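PDB 2DUY: competence protein ComEA-related protein from Thermus thermophilus, which is of unknown function but carries paired helix-hairpin-helix motifs and, like other members of that family, probably binds DNA. Local coordinates for residues A[20-29]-A[40-49]; A[48-56]-A[66-75]. All blocks are in the same frame, centred on the assembly; numbering follows the deposited sequence.

Interaction 1: residues A[20-29]-A[40-49]; sequences SLNEASLEEL and ARRIVEGRPY
Leu21 meets the second segment through both backbone and side chain. Its carbonyl O takes two bonds from Arg47, at 2.7 Å from NE and 2.9 Å from NH2; the NE bond lies in the carbonyl plane on a lone pair, while NH2 stands above that plane. Its CB packs against Tyr49 CD1. Asn22 turns its amide onto the backbone of Tyr49: OD1 accepts from Tyr49 N at 2.8 Å and ND2 donates to Tyr49 O at 2.9 Å, both on in-plane lone pairs. This two-way pairing fixes the rotation of the amide. Asn22 O sits over one face of the Arg47 guanidinium, opposite Val44 CG2. Ala24 O is bound at the guanidinium edge by NH2 of Arg47 at 2.7 Å, nearly straight at 162°. The Arg47 chain runs extended from CG to NE (chi2 170°, chi3 176°), carrying the charged group past the helix end to these carbonyls. A methionine in its place would probably leave the carbonyls of Leu21 and Ala24 without the donors that now bind them both. Beyond the Ser25-Glu28 capping box, Leu26 CD1 presses tightly on Ala40 CB (3.4 Å), and Leu29 CD1 touches both Ile43 CG2 and Val44 CG2. Two short helices, 26-29 and 37-45, packed in this way are the pair of a helix-hairpin-helix motif.

Interaction 2: residues A[48-56]-A[66-75]; sequences PYARVEDLL and LERLRPYLRP
Glu53 and Arg70 form a side-on salt bridge: Arg70 NE donates to Glu53 OE1 at 3.0 Å and Arg70 NH2 to Glu53 OE2 at 2.5 Å. Each oxygen offers its syn lone pair, and the carboxylate and guanidinium planes are only 17° apart, so the two groups meet edge to edge. Bends at chi2 in both chains (53° in Glu53, -143° in Arg70) bring the charged ends together. Leu66 CG lies against one face of the guanidinium, and Leu66 CD2 touches Glu53 OE2, which joins the ion pair to the apolar layer beside it. There Leu66 splits its methyls: CD1 reaches Leu55 CD2 at 3.6 Å and Val52 CG1 at 4.0 Å, while CD2 rests on Leu56 CG at 3.6 Å. Leu73 CD1 completes the cluster, 3.9 Å from Val52 CG1, its side chain crossing those of Val52 and Leu55 at about a right angle. Farther out, Val52 CG2 lies over the backbone of Arg74, and the Pro75 ring packs beside Ala50 O. The 3-10 segment 52-56 is thus joined to helix 63-69 and strand 73-74 mainly by leucine and valine packing, with a single two-pronged ion pair, between a partly exposed glutamate and an exposed arginine, as the polar link.

Overall arrangement
Interactions 1 and 2 follow one another along the chain, with centres about 11 Å apart, and share Pro48 and Tyr49. Tyr49 is common to both packings: its backbone and its hydroxyl, bonded to Ile43 O in helix 37-45, serve interaction 1, while its carbonyl O also lies 4.2 Å from Pro75 CB in interaction 2. The C-terminus supplies a second tie, since Asn22 N lies 2.6 Å from Pro75 OXT and Ser20 OG 2.8 Å from Pro75 O, both probable hydrogen bonds. Strand 19-20, which leads into the first segment of interaction 1, pairs in parallel with strand 73-74 of interaction 2. The arrangement is consistent with two helix-hairpin-helix units packed into a single compact domain.

Interaction 1: residues A[20-29]-A[40-49]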
loop_
_atom_site.group_PDB
_atom_site.type_symbol
_atom_site.label_atom_id
_atom_site.label_comp_id
_atom_site.label_asym_id
_atom_site.label_seq_id
_atom_site.Cartn_x
_atom_site.Cartn_y
_atom_site.Cartn_z
ATOM N N SER A 20 1.230 6.562 3.325
ATOM C CA SER A 20 1.832 5.806 4.430
ATOM C C SER A 20 1.205 4.424 4.594
ATOM O O SER A 20 -0.002 4.314 4.814
ATOM C CB SER A 20 1.667 6.569 5.747
ATOM O OG SER A 20 2.035 5.752 6.852
ATOM N N LEU A 21 2.023 3.376 4.501
ATOM C CA LEU A 21 1.520 2.019 4.646
ATOM C C LEU A 21 0.943 1.808 6.033
ATOM O O LEU A 21 -0.004 1.055 6.194
ATOM C CB LEU A 21 2.627 0.971 4.407
ATOM C CG LEU A 21 3.075 0.815 2.950
ATOM C CD1 LEU A 21 4.192 -0.198 2.864
ATOM C CD2 LEU A 21 1.885 0.375 2.093
ATOM N N ASN A 22 1.511 2.495 7.017
ATOM C CA ASN A 22 1.083 2.354 8.407
ATOM C C ASN A 22 -0.086 3.214 8.852
ATOM O O ASN A 22 -0.826 2.840 9.769
ATOM C CB ASN A 22 2.250 2.659 9.347
ATOM C CG ASN A 22 3.256 1.536 9.406
ATOM O OD1 ASN A 22 2.901 0.367 9.252
ATOM N ND2 ASN A 22 4.518 1.878 9.664
ATOM N N GLU A 23 -0.267 4.357 8.203
ATOM C CA GLU A 23 -1.307 5.279 8.632
ATOM C C GLU A 23 -2.494 5.543 7.711
ATOM O O GLU A 23 -3.482 6.141 8.137
ATOM C CB GLU A 23 -0.630 6.600 9.017
ATOM C CG GLU A 23 0.508 6.411 10.022
ATOM C CD GLU A 23 1.232 7.702 10.350
ATOM O OE1 GLU A 23 1.566 8.449 9.408
ATOM O OE2 GLU A 23 1.478 7.964 11.550
ATOM N N ALA A 24 -2.421 5.104 6.462
ATOM C CA ALA A 24 -3.527 5.330 5.532
ATOM C C ALA A 24 -4.799 4.576 5.905
ATOM O O ALA A 24 -4.747 3.515 6.523
ATOM C CB ALA A 24 -3.103 4.936 4.129
ATOM N N SER A 25 -5.943 5.135 5.516
ATOM C CA SER A 25 -7.243 4.517 5.755
ATOM C C SER A 25 -7.441 3.529 4.609
ATOM O O SER A 25 -6.704 3.571 3.628
ATOM C CB SER A 25 -8.347 5.559 5.675
ATOM O OG SER A 25 -8.455 6.026 4.345
ATOM N N LEU A 26 -8.443 2.663 4.716
ATOM C CA LEU A 26 -8.696 1.681 3.667
ATOM C C LEU A 26 -8.898 2.350 2.307
ATOM O O LEU A 26 -8.340 1.906 1.307
ATOM C CB LEU A 26 -9.926 0.840 3.999
ATOM C CG LEU A 26 -10.065 -0.414 3.132
ATOM C CD1 LEU A 26 -9.134 -1.514 3.666
ATOM C CD2 LEU A 26 -11.510 -0.880 3.126
ATOM N N GLU A 27 -9.702 3.414 2.284
ATOM C CA GLU A 27 -10.006 4.152 1.056
ATOM C C GLU A 27 -8.751 4.747 0.422
ATOM O O GLU A 27 -8.605 4.755 -0.802
ATOM C CB GLU A 27 -10.977 5.303 1.340
ATOM C CG GLU A 27 -12.268 4.933 2.057
ATOM C CD GLU A 27 -13.261 4.197 1.178
ATOM O OE1 GLU A 27 -14.412 3.991 1.625
ATOM O OE2 GLU A 27 -12.897 3.823 0.044
ATOM N N GLU A 28 -7.864 5.272 1.259
ATOM C CA GLU A 28 -6.628 5.877 0.780
ATOM C C GLU A 28 -5.743 4.821 0.134
ATOM O O GLU A 28 -5.118 5.065 -0.898
ATOM C CB GLU A 28 -5.906 6.580 1.937
ATOM C CG GLU A 28 -6.575 7.900 2.324
ATOM C CD GLU A 28 -6.198 8.419 3.709
ATOM O OE1 GLU A 28 -6.552 9.578 4.004
ATOM O OE2 GLU A 28 -5.569 7.689 4.505
ATOM N N LEU A 29 -5.709 3.635 0.728
ATOM C CA LEU A 29 -4.913 2.551 0.170
ATOM C C LEU A 29 -5.542 2.092 -1.145
ATOM O O LEU A 29 -4.845 1.707 -2.091
ATOM C CB LEU A 29 -4.855 1.379 1.148
ATOM C CG LEU A 29 -4.047 1.589 2.428
ATOM C CD1 LEU A 29 -4.281 0.447 3.389
ATOM C CD2 LEU A 29 -2.559 1.680 2.066
ATOM N N ALA A 40 -6.237 -4.030 0.236
ATOM C CA ALA A 40 -6.183 -2.909 1.167
ATOM C C ALA A 40 -6.398 -3.423 2.587
ATOM O O ALA A 40 -5.709 -3.001 3.520
ATOM C CB ALA A 40 -7.244 -1.863 0.811
ATOM N N ARG A 41 -7.346 -4.338 2.740
ATOM C CA ARG A 41 -7.648 -4.925 4.047
ATOM C C ARG A 41 -6.451 -5.700 4.597
ATOM O O ARG A 41 -6.101 -5.572 5.772
ATOM C CB ARG A 41 -8.839 -5.875 3.938
ATOM C CG ARG A 41 -9.428 -6.272 5.278
ATOM C CD ARG A 41 -10.252 -7.559 5.191
ATOM N NE ARG A 41 -9.456 -8.739 5.535
ATOM C CZ ARG A 41 -8.681 -9.414 4.690
ATOM N NH1 ARG A 41 -8.584 -9.044 3.417
ATOM N NH2 ARG A 41 -7.986 -10.457 5.128
ATOM N N ARG A 42 -5.829 -6.517 3.751
ATOM C CA ARG A 42 -4.668 -7.297 4.185
ATOM C C ARG A 42 -3.497 -6.392 4.557
ATOM O O ARG A 42 -2.722 -6.707 5.455
ATOM C CB ARG A 42 -4.225 -8.261 3.082
ATOM C CG ARG A 42 -5.238 -9.354 2.787
ATOM C CD ARG A 42 -4.848 -10.156 1.561
ATOM N NE ARG A 42 -5.763 -11.270 1.336
ATOM C CZ ARG A 42 -5.740 -12.051 0.260
ATOM N NH1 ARG A 42 -4.844 -11.836 -0.702
ATOM N NH2 ARG A 42 -6.607 -13.053 0.148
ATOM N N ILE A 43 -3.354 -5.276 3.856
ATOM C CA ILE A 43 -2.269 -4.356 4.168
ATOM C C ILE A 43 -2.483 -3.807 5.583
ATOM O O ILE A 43 -1.556 -3.795 6.379
ATOM C CB ILE A 43 -2.198 -3.199 3.142
ATOM C CG1 ILE A 43 -1.685 -3.747 1.806
ATOM C CG2 ILE A 43 -1.271 -2.073 3.656
ATOM C CD1 ILE A 43 -1.724 -2.745 0.663
ATOM N N VAL A 44 -3.701 -3.370 5.904
ATOM C CA VAL A 44 -3.963 -2.834 7.253
ATOM C C VAL A 44 -3.706 -3.897 8.311
ATOM O O VAL A 44 -3.087 -3.630 9.351
ATOM C CB VAL A 44 -5.425 -2.351 7.434
ATOM C CG1 VAL A 44 -5.639 -1.894 8.888
ATOM C CG2 VAL A 44 -5.721 -1.208 6.484
ATOM N N GLU A 45 -4.189 -5.104 8.044
ATOM C CA GLU A 45 -4.030 -6.211 8.979
ATOM C C GLU A 45 -2.576 -6.607 9.200
ATOM O O GLU A 45 -2.229 -7.151 10.250
ATOM C CB GLU A 45 -4.840 -7.421 8.497
ATOM C CG GLU A 45 -6.349 -7.196 8.572
ATOM C CD GLU A 45 -7.158 -8.428 8.217
ATOM O OE1 GLU A 45 -8.366 -8.453 8.527
ATOM O OE2 GLU A 45 -6.592 -9.368 7.626
ATOM N N GLY A 46 -1.725 -6.326 8.216
ATOM C CA GLY A 46 -0.323 -6.671 8.345
ATOM C C GLY A 46 0.549 -5.639 9.050
ATOM O O GLY A 46 1.749 -5.862 9.218
ATOM N N ARG A 47 -0.039 -4.525 9.474
ATOM C CA ARG A 47 0.709 -3.463 10.154
ATOM C C ARG A 47 1.303 -3.943 11.472
ATOM O O ARG A 47 0.736 -4.818 12.121
ATOM C CB ARG A 47 -0.206 -2.267 10.418
ATOM C CG ARG A 47 -0.555 -1.513 9.146
ATOM C CD ARG A 47 -1.653 -0.477 9.327
ATOM N NE ARG A 47 -1.816 0.241 8.063
ATOM C CZ ARG A 47 -2.790 1.100 7.783
ATOM N NH1 ARG A 47 -3.736 1.372 8.679
ATOM N NH2 ARG A 47 -2.803 1.700 6.595
ATOM N N PRO A 48 2.428 -3.355 11.903
ATOM C CA PRO A 48 3.180 -2.279 11.257
ATOM C C PRO A 48 4.218 -2.752 10.246
ATOM O O PRO A 48 4.636 -3.910 10.264
ATOM C CB PRO A 48 3.849 -1.582 12.438
ATOM C CG PRO A 48 4.220 -2.738 13.303
ATOM C CD PRO A 48 2.974 -3.631 13.250
ATOM N N TYR A 49 4.620 -1.829 9.379
ATOM C CA TYR A 49 5.651 -2.063 8.370
ATOM C C TYR A 49 6.854 -1.208 8.772
ATOM O O TYR A 49 6.691 -0.024 9.075
ATOM C CB TYR A 49 5.159 -1.626 6.982
ATOM C CG TYR A 49 3.953 -2.409 6.522
ATOM C CD1 TYR A 49 2.659 -1.935 6.736
ATOM C CD2 TYR A 49 4.105 -3.676 5.968
ATOM C CE1 TYR A 49 1.554 -2.713 6.411
ATOM C CE2 TYR A 49 3.014 -4.459 5.646
ATOM C CZ TYR A 49 1.740 -3.974 5.872
ATOM O OH TYR A 49 0.665 -4.765 5.568
#

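Interaction 2: residues A[48-56]-A[66-75]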
loop_
_atom_site.group_PDB
_atom_site.type_symbol
_atom_site.label_atom_id
_atom_site.label_comp_id
_atom_site.label_asym_id
_atom_site.label_seq_id
_atom_site.Cartn_x
_atom_site.Cartn_y
_atom_site.Cartn_z
ATOM N N PRO A 48 2.428 -3.355 11.903
ATOM C CA PRO A 48 3.180 -2.279 11.257
ATOM C C PRO A 48 4.218 -2.752 10.246
ATOM O O PRO A 48 4.636 -3.910 10.264
ATOM C CB PRO A 48 3.849 -1.582 12.438
ATOM C CG PRO A 48 4.220 -2.738 13.303
ATOM C CD PRO A 48 2.974 -3.631 13.250
ATOM N N TYR A 49 4.620 -1.829 9.379
ATOM C CA TYR A 49 5.651 -2.063 8.370
ATOM C C TYR A 49 6.854 -1.208 8.772
ATOM O O TYR A 49 6.691 -0.024 9.075
ATOM C CB TYR A 49 5.159 -1.626 6.982
ATOM C CG TYR A 49 3.953 -2.409 6.522
ATOM C CD1 TYR A 49 2.659 -1.935 6.736
ATOM C CD2 TYR A 49 4.105 -3.676 5.968
ATOM C CE1 TYR A 49 1.554 -2.713 6.411
ATOM C CE2 TYR A 49 3.014 -4.459 5.646
ATOM C CZ TYR A 49 1.740 -3.974 5.872
ATOM O OH TYR A 49 0.665 -4.765 5.568
ATOM N N ALA A 50 8.049 -1.798 8.799
ATOM C CA ALA A 50 9.251 -1.035 9.152
ATOM C C ALA A 50 9.806 -0.377 7.891
ATOM O O ALA A 50 10.459 0.665 7.954
ATOM C CB ALA A 50 10.305 -1.951 9.783
ATOM N N ARG A 51 9.554 -1.006 6.746
ATOM C CA ARG A 51 9.980 -0.474 5.460
ATOM C C ARG A 51 8.966 -0.920 4.413
ATOM O O ARG A 51 8.206 -1.865 4.636
ATOM C CB ARG A 51 11.403 -0.943 5.089
ATOM C CG ARG A 51 11.576 -2.464 4.842
ATOM C CD ARG A 51 12.296 -3.160 5.995
ATOM N NE ARG A 51 12.460 -4.606 5.763
ATOM C CZ ARG A 51 13.552 -5.181 5.265
ATOM N NH1 ARG A 51 14.606 -4.447 4.933
ATOM N NH2 ARG A 51 13.597 -6.506 5.102
ATOM N N VAL A 52 8.944 -0.237 3.274
ATOM C CA VAL A 52 7.992 -0.570 2.228
ATOM C C VAL A 52 8.170 -1.996 1.734
ATOM O O VAL A 52 7.209 -2.651 1.341
ATOM C CB VAL A 52 8.105 0.427 1.054
ATOM C CG1 VAL A 52 7.272 -0.031 -0.123
ATOM C CG2 VAL A 52 7.627 1.809 1.520
ATOM N N GLU A 53 9.400 -2.496 1.784
ATOM C CA GLU A 53 9.639 -3.849 1.315
ATOM C C GLU A 53 8.943 -4.896 2.177
ATOM O O GLU A 53 8.806 -6.048 1.760
ATOM C CB GLU A 53 11.140 -4.120 1.259
ATOM C CG GLU A 53 11.589 -4.899 0.037
ATOM C CD GLU A 53 11.118 -4.290 -1.278
ATOM O OE1 GLU A 53 10.720 -3.098 -1.314
ATOM O OE2 GLU A 53 11.161 -5.014 -2.289
ATOM N N ASP A 54 8.498 -4.509 3.369
ATOM C CA ASP A 54 7.804 -5.459 4.232
ATOM C C ASP A 54 6.428 -5.779 3.654
ATOM O O ASP A 54 5.753 -6.695 4.111
ATOM C CB ASP A 54 7.665 -4.928 5.667
ATOM C CG ASP A 54 8.999 -4.869 6.405
ATOM O OD1 ASP A 54 9.897 -5.683 6.110
ATOM O OD2 ASP A 54 9.147 -4.022 7.308
ATOM N N LEU A 55 6.016 -5.032 2.636
ATOM C CA LEU A 55 4.723 -5.278 2.005
ATOM C C LEU A 55 4.705 -6.668 1.374
ATOM O O LEU A 55 3.635 -7.218 1.080
ATOM C CB LEU A 55 4.456 -4.215 0.944
ATOM C CG LEU A 55 3.024 -4.025 0.465
ATOM C CD1 LEU A 55 2.100 -3.691 1.663
ATOM C CD2 LEU A 55 3.016 -2.888 -0.555
ATOM N N LEU A 56 5.886 -7.245 1.170
ATOM C CA LEU A 56 5.963 -8.581 0.590
ATOM C C LEU A 56 5.388 -9.637 1.536
ATOM O O LEU A 56 5.255 -10.803 1.153
ATOM C CB LEU A 56 7.409 -8.940 0.216
ATOM C CG LEU A 56 7.944 -8.182 -1.005
ATOM C CD1 LEU A 56 9.389 -8.566 -1.279
ATOM C CD2 LEU A 56 7.066 -8.517 -2.221
ATOM N N LEU A 66 4.470 -4.620 -6.263
ATOM C CA LEU A 66 5.246 -3.731 -5.415
ATOM C C LEU A 66 6.093 -2.769 -6.239
ATOM O O LEU A 66 6.200 -1.594 -5.907
ATOM C CB LEU A 66 6.132 -4.564 -4.491
ATOM C CG LEU A 66 6.897 -3.836 -3.395
ATOM C CD1 LEU A 66 5.971 -2.898 -2.637
ATOM C CD2 LEU A 66 7.491 -4.864 -2.453
ATOM N N GLU A 67 6.681 -3.270 -7.320
ATOM C CA GLU A 67 7.523 -2.452 -8.185
ATOM C C GLU A 67 6.790 -1.202 -8.654
ATOM O O GLU A 67 7.351 -0.104 -8.686
ATOM C CB GLU A 67 7.976 -3.272 -9.396
ATOM C CG GLU A 67 9.021 -2.585 -10.266
ATOM C CD GLU A 67 9.489 -3.459 -11.425
ATOM O OE1 GLU A 67 10.446 -3.062 -12.124
ATOM O OE2 GLU A 67 8.898 -4.540 -11.641
ATOM N N ARG A 68 5.526 -1.370 -9.005
ATOM C CA ARG A 68 4.722 -0.255 -9.486
ATOM C C ARG A 68 4.357 0.723 -8.378
ATOM O O ARG A 68 4.231 1.923 -8.624
ATOM C CB ARG A 68 3.437 -0.776 -10.131
ATOM C CG ARG A 68 3.649 -1.759 -11.268
ATOM C CD ARG A 68 4.382 -1.127 -12.451
ATOM N NE ARG A 68 5.806 -0.924 -12.195
ATOM C CZ ARG A 68 6.701 -0.650 -13.140
ATOM N NH1 ARG A 68 6.317 -0.544 -14.406
ATOM N NH2 ARG A 68 7.980 -0.490 -12.825
ATOM N N LEU A 69 4.187 0.205 -7.165
ATOM C CA LEU A 69 3.797 1.022 -6.019
ATOM C C LEU A 69 4.896 1.773 -5.288
ATOM O O LEU A 69 4.612 2.748 -4.599
ATOM C CB LEU A 69 3.069 0.164 -4.986
ATOM C CG LEU A 69 1.711 -0.433 -5.334
ATOM C CD1 LEU A 69 1.298 -1.390 -4.232
ATOM C CD2 LEU A 69 0.680 0.667 -5.509
ATOM N N ARG A 70 6.140 1.330 -5.421
ATOM C CA ARG A 70 7.238 1.971 -4.700
ATOM C C ARG A 70 7.315 3.490 -4.792
ATOM O O ARG A 70 7.623 4.159 -3.808
ATOM C CB ARG A 70 8.583 1.369 -5.119
ATOM C CG ARG A 70 8.744 -0.087 -4.710
ATOM C CD ARG A 70 10.169 -0.389 -4.289
ATOM N NE ARG A 70 10.332 -1.802 -3.971
ATOM C CZ ARG A 70 10.466 -2.753 -4.885
ATOM N NH1 ARG A 70 10.465 -2.434 -6.170
ATOM N NH2 ARG A 70 10.590 -4.021 -4.516
ATOM N N PRO A 71 7.045 4.061 -5.973
ATOM C CA PRO A 71 7.122 5.522 -6.053
ATOM C C PRO A 71 6.094 6.258 -5.185
ATOM O O PRO A 71 6.330 7.393 -4.777
ATOM C CB PRO A 71 6.906 5.793 -7.544
ATOM C CG PRO A 71 7.479 4.558 -8.195
ATOM C CD PRO A 71 6.921 3.466 -7.316
ATOM N N TYR A 72 4.967 5.604 -4.902
ATOM C CA TYR A 72 3.884 6.218 -4.130
ATOM C C TYR A 72 3.834 5.914 -2.631
ATOM O O TYR A 72 3.010 6.480 -1.917
ATOM C CB TYR A 72 2.524 5.811 -4.720
ATOM C CG TYR A 72 2.409 5.950 -6.220
ATOM C CD1 TYR A 72 2.925 4.972 -7.069
ATOM C CD2 TYR A 72 1.821 7.080 -6.792
ATOM C CE1 TYR A 72 2.865 5.121 -8.452
ATOM C CE2 TYR A 72 1.759 7.238 -8.170
ATOM C CZ TYR A 72 2.286 6.255 -8.993
ATOM O OH TYR A 72 2.258 6.419 -10.362
ATOM N N LEU A 73 4.721 5.055 -2.144
ATOM C CA LEU A 73 4.672 4.636 -0.746
ATOM C C LEU A 73 5.772 5.061 0.216
ATOM O O LEU A 73 6.899 5.339 -0.176
ATOM C CB LEU A 73 4.602 3.106 -0.700
ATOM C CG LEU A 73 3.494 2.394 -1.478
ATOM C CD1 LEU A 73 3.719 0.879 -1.412
ATOM C CD2 LEU A 73 2.154 2.781 -0.906
ATOM N N ARG A 74 5.415 5.086 1.498
ATOM C CA ARG A 74 6.354 5.360 2.578
ATOM C C ARG A 74 5.856 4.495 3.733
ATOM O O ARG A 74 4.722 4.016 3.703
ATOM C CB ARG A 74 6.368 6.842 2.965
ATOM C CG ARG A 74 5.031 7.439 3.363
ATOM C CD ARG A 74 5.216 8.910 3.707
ATOM N NE ARG A 74 3.944 9.584 3.935
ATOM C CZ ARG A 74 3.396 9.775 5.130
ATOM N NH1 ARG A 74 2.227 10.399 5.222
ATOM N NH2 ARG A 74 4.019 9.364 6.230
ATOM N N PRO A 75 6.695 4.250 4.746
ATOM C CA PRO A 75 6.210 3.412 5.854
ATOM C C PRO A 75 4.924 3.943 6.488
ATOM O O PRO A 75 4.780 5.174 6.595
ATOM C CB PRO A 75 7.392 3.419 6.823
ATOM C CG PRO A 75 8.575 3.516 5.889
ATOM C CD PRO A 75 8.121 4.580 4.916
ATOM O OXT PRO A 75 4.078 3.105 6.872
#